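Local coordinates for protein cGAS/DncV-like nucleotidyltransferase in E. coli homolog (Elizabethkingia meningoseptica ATCC 13253 = NBRC 12535, PDB 6E0O) that makes cyclic dinucleotide second messengers, probably 3',3'-c-di-AMP and 3',3'-c-di-GMP, for a CBASS defence against bacteriophage, probably using magnesium, at residues D63-Y68 with E155-Y160; R194-V199 with Q283-Y288. All blocks are in the same frame, centred on the assembly; numbering follows the deposited sequence.

Interaction 1: residues D63-Y68 with E155-Y160; sequences DIVMRY and EGIKFY. With MG (magnesium ion), chain D; nucleotides of chain B.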
loop_
_atom_site.group_PDB
_atom_site.type_symbol
_atom_site.label_atom_id
_atom_site.label_comp_id
_atom_site.label_asym_id
_atom_site.label_seq_id
_atom_site.Cartn_x
_atom_site.Cartn_y
_atom_site.Cartn_z
ATOM N N ASP A 63 -2.010 -4.079 7.584
ATOM C CA ASP A 63 -3.266 -3.361 7.378
ATOM C C ASP A 63 -4.399 -4.364 7.205
ATOM O O ASP A 63 -4.491 -5.041 6.175
ATOM C CB ASP A 63 -3.123 -2.461 6.158
ATOM C CG ASP A 63 -1.955 -1.529 6.295
ATOM O OD1 ASP A 63 -1.955 -0.766 7.281
ATOM O OD2 ASP A 63 -1.017 -1.599 5.466
ATOM N N ILE A 64 -5.246 -4.458 8.228
ATOM C CA ILE A 64 -6.370 -5.383 8.255
ATOM C C ILE A 64 -7.639 -4.584 8.008
ATOM O O ILE A 64 -8.014 -3.732 8.828
ATOM C CB ILE A 64 -6.453 -6.121 9.599
ATOM C CG1 ILE A 64 -5.147 -6.860 9.888
ATOM C CG2 ILE A 64 -7.651 -7.054 9.633
ATOM C CD1 ILE A 64 -5.105 -7.491 11.270
ATOM N N VAL A 65 -8.312 -4.870 6.900
ATOM C CA VAL A 65 -9.539 -4.175 6.538
ATOM C C VAL A 65 -10.724 -4.930 7.122
ATOM O O VAL A 65 -10.811 -6.158 7.007
ATOM C CB VAL A 65 -9.669 -4.053 5.012
ATOM C CG1 VAL A 65 -10.928 -3.270 4.675
ATOM C CG2 VAL A 65 -8.443 -3.401 4.394
ATOM N N MET A 66 -11.633 -4.199 7.761
ATOM C CA MET A 66 -12.877 -4.773 8.268
ATOM C C MET A 66 -14.025 -4.076 7.551
ATOM O O MET A 66 -14.418 -2.967 7.924
ATOM C CB MET A 66 -13.005 -4.627 9.775
ATOM C CG MET A 66 -14.185 -5.416 10.318
ATOM S SD MET A 66 -14.760 -4.947 11.946
ATOM C CE MET A 66 -15.691 -3.481 11.538
ATOM N N ARG A 67 -14.562 -4.725 6.525
ATOM C CA ARG A 67 -15.599 -4.145 5.681
ATOM C C ARG A 67 -16.965 -4.565 6.215
ATOM O O ARG A 67 -17.351 -5.737 6.120
ATOM C CB ARG A 67 -15.414 -4.620 4.243
ATOM C CG ARG A 67 -16.363 -3.973 3.244
ATOM C CD ARG A 67 -16.194 -4.570 1.853
ATOM N NE ARG A 67 -16.590 -5.976 1.813
ATOM C CZ ARG A 67 -16.296 -6.798 0.818
ATOM N NH1 ARG A 67 -15.603 -6.350 -0.219
ATOM N NH2 ARG A 67 -16.673 -8.065 0.866
ATOM N N TYR A 68 -17.692 -3.614 6.796
ATOM C CA TYR A 68 -19.038 -3.870 7.280
ATOM C C TYR A 68 -19.935 -3.852 6.056
ATOM O O TYR A 68 -20.079 -2.818 5.397
ATOM C CB TYR A 68 -19.463 -2.821 8.303
ATOM C CG TYR A 68 -20.756 -3.225 8.964
ATOM C CD1 TYR A 68 -21.976 -2.968 8.359
ATOM C CD2 TYR A 68 -20.753 -3.910 10.168
ATOM C CE1 TYR A 68 -23.161 -3.357 8.949
ATOM C CE2 TYR A 68 -21.925 -4.309 10.763
ATOM C CZ TYR A 68 -23.127 -4.032 10.151
ATOM O OH TYR A 68 -24.287 -4.435 10.768
ATOM N N GLU A 155 -16.256 -1.718 -7.761
ATOM C CA GLU A 155 -16.515 -1.886 -6.341
ATOM C C GLU A 155 -15.206 -1.842 -5.569
ATOM O O GLU A 155 -14.248 -2.555 -5.903
ATOM C CB GLU A 155 -17.243 -3.197 -6.043
ATOM C CG GLU A 155 -17.556 -3.321 -4.572
ATOM C CD GLU A 155 -18.307 -4.579 -4.215
ATOM O OE1 GLU A 155 -19.168 -5.011 -5.015
ATOM O OE2 GLU A 155 -18.035 -5.128 -3.128
ATOM N N GLY A 156 -15.187 -1.026 -4.521
ATOM C CA GLY A 156 -14.077 -0.935 -3.600
ATOM C C GLY A 156 -14.584 -0.712 -2.197
ATOM O O GLY A 156 -15.626 -1.255 -1.813
ATOM N N ILE A 157 -13.859 0.094 -1.427
ATOM C CA ILE A 157 -14.209 0.369 -0.043
ATOM C C ILE A 157 -14.176 1.868 0.177
ATOM O O ILE A 157 -13.478 2.613 -0.516
ATOM C CB ILE A 157 -13.278 -0.333 0.965
ATOM C CG1 ILE A 157 -11.812 0.038 0.724
ATOM C CG2 ILE A 157 -13.485 -1.839 0.886
ATOM C CD1 ILE A 157 -10.886 -0.478 1.806
ATOM N N LYS A 158 -14.925 2.298 1.184
ATOM C CA LYS A 158 -14.925 3.693 1.591
ATOM C C LYS A 158 -14.998 3.812 3.105
ATOM O O LYS A 158 -15.640 3.006 3.786
ATOM C CB LYS A 158 -16.090 4.452 0.963
ATOM C CG LYS A 158 -17.445 4.063 1.458
ATOM C CD LYS A 158 -18.496 4.995 0.869
ATOM C CE LYS A 158 -19.878 4.609 1.333
ATOM N NZ LYS A 158 -20.905 5.467 0.679
ATOM N N PHE A 159 -14.318 4.821 3.625
ATOM C CA PHE A 159 -14.413 5.156 5.030
ATOM C C PHE A 159 -14.150 6.647 5.160
ATOM O O PHE A 159 -13.897 7.339 4.172
ATOM C CB PHE A 159 -13.492 4.287 5.885
ATOM C CG PHE A 159 -12.043 4.401 5.547
ATOM C CD1 PHE A 159 -11.475 3.590 4.580
ATOM C CD2 PHE A 159 -11.231 5.285 6.238
ATOM C CE1 PHE A 159 -10.126 3.675 4.288
ATOM C CE2 PHE A 159 -9.884 5.377 5.953
ATOM C CZ PHE A 159 -9.326 4.571 4.976
ATOM N N TYR A 160 -14.236 7.145 6.382
ATOM C CA TYR A 160 -14.032 8.555 6.656
ATOM C C TYR A 160 -12.937 8.712 7.691
ATOM O O TYR A 160 -12.889 7.967 8.669
ATOM C CB TYR A 160 -15.331 9.197 7.129
ATOM C CG TYR A 160 -16.404 9.054 6.075
ATOM C CD1 TYR A 160 -17.177 7.900 5.991
ATOM C CD2 TYR A 160 -16.611 10.049 5.135
ATOM C CE1 TYR A 160 -18.144 7.759 5.017
ATOM C CE2 TYR A 160 -17.579 9.920 4.157
ATOM C CZ TYR A 160 -18.344 8.773 4.104
ATOM O OH TYR A 160 -19.307 8.635 3.129
HETATM MG MG MG D . 0.839 -0.590 5.348
ATOM P P A B 2 -1.578 6.680 5.997
ATOM O OP1 A B 2 -2.743 7.471 5.522
ATOM O OP2 A B 2 -0.754 7.204 7.121
ATOM O "O5'" A B 2 -2.112 5.239 6.423
ATOM C "C5'" A B 2 -2.751 5.028 7.680
ATOM C "C4'" A B 2 -3.648 3.815 7.651
ATOM O "O4'" A B 2 -4.792 4.103 6.805
ATOM C "C3'" A B 2 -3.007 2.548 7.091
ATOM O "O3'" A B 2 -3.511 1.398 7.769
ATOM C "C2'" A B 2 -3.466 2.543 5.638
ATOM O "O2'" A B 2 -3.527 1.263 5.041
ATOM C "C1'" A B 2 -4.849 3.182 5.734
ATOM N N9 A B 2 -5.215 3.923 4.526
ATOM C C8 A B 2 -4.724 5.143 4.123
ATOM N N7 A B 2 -5.223 5.569 2.992
ATOM C C5 A B 2 -6.094 4.556 2.614
ATOM C C6 A B 2 -6.933 4.392 1.495
ATOM N N6 A B 2 -7.058 5.273 0.501
ATOM N N1 A B 2 -7.667 3.269 1.453
ATOM C C2 A B 2 -7.566 2.366 2.426
ATOM N N3 A B 2 -6.816 2.404 3.527
ATOM C C4 A B 2 -6.099 3.537 3.556
HETATM O O HOH W 1 0.628 -0.240 7.337
HETATM O O HOH W 2 -15.868 -4.003 -1.700
HETATM O O HOH W 3 1.534 -2.535 5.753
#
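On the strongly twisted sheet of the nucleotidyltransferase core, V65 and R67 of strand 63-68 meet I157 and E155 of strand 155-160. The two segments run nearly at right angles (95°), their axes 8.7 Å apart, too far for direct pairing; strand 135-147, paired with both strands, lies between them. The touching is apolar at two points. V65 CG1 lies 4.0 Å from I157 CD1, and I157 CG2 lies 4.0 Å from R67 CD, so the two branches of one isoleucine serve different partners. With chi1 of 56°, I157 CG1 sits between its own backbone N and carbonyl carbon, and CD1 extends from there to V65. Farther out, R67 NH1 and E155 OE2 form only a long salt bridge (4.0 Å): the guanidinium and carboxylate planes are 58° apart and no N-H points at the oxygen. A water joins them instead, donating to E155 OE2 and G156 O while accepting weakly from R67 NH1. The stronger partners lie outside: D69 for R67, Y73 for E155. In this nucleotidyltransferase fold the same strands reach the active site at their other ends. D63 OD2 binds magnesium at 2.1 Å, and D63 OD1 accepts a hydrogen bond from one of the metal's waters and lies 2.7 Å from O3' of A2 of chain B. At the far end of strand 155-160, the in-plane edge of the F159 ring meets the base of the same nucleotide, CE1 being 3.4 Å from C2 of A2 of chain B.

Interaction 2: residues R194-V199 with Q283-Y288; sequences RILKVV and QKCWNY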
loop_
_atom_site.group_PDB
_atom_site.type_symbol
_atom_site.label_atom_id
_atom_site.label_comp_id
_atom_site.label_asym_id
_atom_site.label_seq_id
_atom_site.Cartn_x
_atom_site.Cartn_y
_atom_site.Cartn_z
ATOM N N ARG A 194 10.171 -2.560 -4.291
ATOM C CA ARG A 194 10.841 -2.783 -3.015
ATOM C C ARG A 194 12.158 -2.018 -2.937
ATOM O O ARG A 194 12.468 -1.415 -1.905
ATOM C CB ARG A 194 11.030 -4.275 -2.768
ATOM C CG ARG A 194 9.709 -4.996 -2.580
ATOM C CD ARG A 194 9.950 -6.477 -2.245
ATOM N NE ARG A 194 8.825 -7.307 -2.653
ATOM C CZ ARG A 194 8.875 -8.266 -3.574
ATOM N NH1 ARG A 194 10.009 -8.564 -4.202
ATOM N NH2 ARG A 194 7.779 -8.944 -3.862
ATOM N N ILE A 195 12.956 -2.033 -4.007
ATOM C CA ILE A 195 14.209 -1.278 -3.987
ATOM C C ILE A 195 13.935 0.196 -3.718
ATOM O O ILE A 195 14.610 0.836 -2.909
ATOM C CB ILE A 195 14.991 -1.466 -5.298
ATOM C CG1 ILE A 195 15.554 -2.876 -5.404
ATOM C CG2 ILE A 195 16.112 -0.431 -5.390
ATOM C CD1 ILE A 195 16.033 -3.231 -6.801
ATOM N N LEU A 196 12.959 0.764 -4.420
ATOM C CA LEU A 196 12.665 2.180 -4.248
ATOM C C LEU A 196 12.095 2.484 -2.866
ATOM O O LEU A 196 12.334 3.572 -2.339
ATOM C CB LEU A 196 11.751 2.672 -5.371
ATOM C CG LEU A 196 12.445 2.721 -6.740
ATOM C CD1 LEU A 196 11.420 3.048 -7.822
ATOM C CD2 LEU A 196 13.568 3.730 -6.794
ATOM N N LYS A 197 11.352 1.548 -2.266
ATOM C CA LYS A 197 10.924 1.728 -0.879
ATOM C C LYS A 197 12.119 1.725 0.070
ATOM O O LYS A 197 12.166 2.511 1.024
ATOM C CB LYS A 197 9.899 0.658 -0.491
ATOM C CG LYS A 197 8.533 0.848 -1.159
ATOM C CD LYS A 197 7.532 -0.232 -0.776
ATOM C CE LYS A 197 7.132 -0.168 0.681
ATOM N NZ LYS A 197 5.969 -1.063 0.959
ATOM N N VAL A 198 13.093 0.844 -0.165
ATOM C CA VAL A 198 14.309 0.856 0.645
ATOM C C VAL A 198 15.011 2.203 0.527
ATOM O O VAL A 198 15.424 2.800 1.527
ATOM C CB VAL A 198 15.239 -0.292 0.229
ATOM C CG1 VAL A 198 16.641 -0.089 0.811
ATOM C CG2 VAL A 198 14.669 -1.625 0.659
ATOM N N VAL A 199 15.163 2.701 -0.702
ATOM C CA VAL A 199 15.823 3.989 -0.893
ATOM C C VAL A 199 15.027 5.101 -0.215
ATOM O O VAL A 199 15.603 6.005 0.403
ATOM C CB VAL A 199 16.064 4.253 -2.391
ATOM C CG1 VAL A 199 16.630 5.642 -2.594
ATOM C CG2 VAL A 199 16.999 3.198 -2.972
ATOM N N GLN A 283 14.849 12.121 -8.736
ATOM C CA GLN A 283 16.159 12.756 -8.708
ATOM C C GLN A 283 16.940 12.339 -7.470
ATOM O O GLN A 283 18.137 12.037 -7.550
ATOM C CB GLN A 283 15.976 14.266 -8.736
ATOM C CG GLN A 283 17.233 15.045 -8.536
ATOM C CD GLN A 283 16.983 16.526 -8.675
ATOM O OE1 GLN A 283 16.499 17.177 -7.751
ATOM N NE2 GLN A 283 17.292 17.061 -9.836
ATOM N N LYS A 284 16.290 12.350 -6.304
ATOM C CA LYS A 284 16.978 11.968 -5.077
ATOM C C LYS A 284 17.428 10.515 -5.134
ATOM O O LYS A 284 18.531 10.178 -4.681
ATOM C CB LYS A 284 16.075 12.195 -3.866
ATOM C CG LYS A 284 15.747 13.646 -3.586
ATOM C CD LYS A 284 16.958 14.423 -3.140
ATOM C CE LYS A 284 16.539 15.768 -2.566
ATOM N NZ LYS A 284 17.710 16.626 -2.271
ATOM N N CYS A 285 16.590 9.642 -5.697
ATOM C CA CYS A 285 16.977 8.245 -5.849
ATOM C C CYS A 285 18.175 8.119 -6.777
ATOM O O CYS A 285 19.133 7.398 -6.482
ATOM C CB CYS A 285 15.806 7.424 -6.386
ATOM S SG CYS A 285 14.443 7.193 -5.225
ATOM N N TRP A 286 18.111 8.781 -7.933
ATOM C CA TRP A 286 19.215 8.732 -8.886
ATOM C C TRP A 286 20.524 9.160 -8.241
ATOM O O TRP A 286 21.552 8.489 -8.387
ATOM C CB TRP A 286 18.879 9.644 -10.058
ATOM C CG TRP A 286 19.908 9.698 -11.130
ATOM C CD1 TRP A 286 20.915 10.602 -11.253
ATOM C CD2 TRP A 286 19.999 8.831 -12.261
ATOM N NE1 TRP A 286 21.640 10.345 -12.392
ATOM C CE2 TRP A 286 21.095 9.262 -13.028
ATOM C CE3 TRP A 286 19.261 7.727 -12.696
ATOM C CZ2 TRP A 286 21.471 8.631 -14.205
ATOM C CZ3 TRP A 286 19.636 7.099 -13.862
ATOM C CH2 TRP A 286 20.730 7.553 -14.606
ATOM N N ASN A 287 20.498 10.276 -7.513
ATOM C CA ASN A 287 21.709 10.786 -6.884
ATOM C C ASN A 287 22.213 9.841 -5.799
ATOM O O ASN A 287 23.422 9.602 -5.686
ATOM C CB ASN A 287 21.436 12.169 -6.289
ATOM C CG ASN A 287 21.181 13.226 -7.342
ATOM O OD1 ASN A 287 21.451 13.023 -8.521
ATOM N ND2 ASN A 287 20.679 14.379 -6.910
ATOM N N TYR A 288 21.302 9.300 -4.989
ATOM C CA TYR A 288 21.692 8.394 -3.916
ATOM C C TYR A 288 22.318 7.130 -4.475
ATOM O O TYR A 288 23.312 6.627 -3.939
ATOM C CB TYR A 288 20.460 8.034 -3.093
ATOM C CG TYR A 288 20.769 7.177 -1.891
ATOM C CD1 TYR A 288 21.229 7.748 -0.719
ATOM C CD2 TYR A 288 20.593 5.802 -1.922
ATOM C CE1 TYR A 288 21.507 6.985 0.393
ATOM C CE2 TYR A 288 20.868 5.025 -0.814
ATOM C CZ TYR A 288 21.336 5.629 0.342
ATOM O OH TYR A 288 21.619 4.874 1.454
#
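C285 on helix 275-289 projects from its backbone toward helix 188-205, and its short side chain can be followed in two steps. CB stays just beyond contact, 4.3 Å from V199 CG1. SG, placed opposite the carbonyl carbon by a chi1 of -70°, meets two residues there: V199 CG1 at 3.8 Å and L196 CD2 at 3.9 Å. The sulfur thus bears on side chains one turn apart. V199 CG1 has a second neighbour, Y288 CD2 at 4.0 Å, approaching the ring obliquely, while the valine and tyrosine side chains slide past each other in opposite directions. Y288, one turn beyond C285, passes alongside V199 and sends its OH to R202, farther along helix 188-205. All contacts between the two segments are apolar. V199 and C285 are the closest CA pair, 6.6 Å apart; the segment axes approach to 10.8 Å and run at 86°. On helix 188-205, L196 also packs on I219 and V223 of helix 216-224, and K197 NZ hydrogen-bonds S216 OG and a modified residue of the bound ligand, not A2 of chain B. Such nearly perpendicular packing of two helices through small and branched apolar residues belongs here to the all-helical C-terminal half of this CD-NTase.

Interactions 1 and 2 lie on opposite sides of the chain's centre, their centres 31 Å apart, and share no helix or strand. Each joins elements running almost at right angles, by different means. Interaction 1 spans strands of one sheet; its apolar part is buried, but its charged end is partly exposed and water-linked. Interaction 2 is a more uniformly buried, apolar helix crossing, with only the tyrosine partly exposed. Both lie beside ligand-binding residues, interaction 1 on the sheet side of the enzyme and interaction 2 on its helical side.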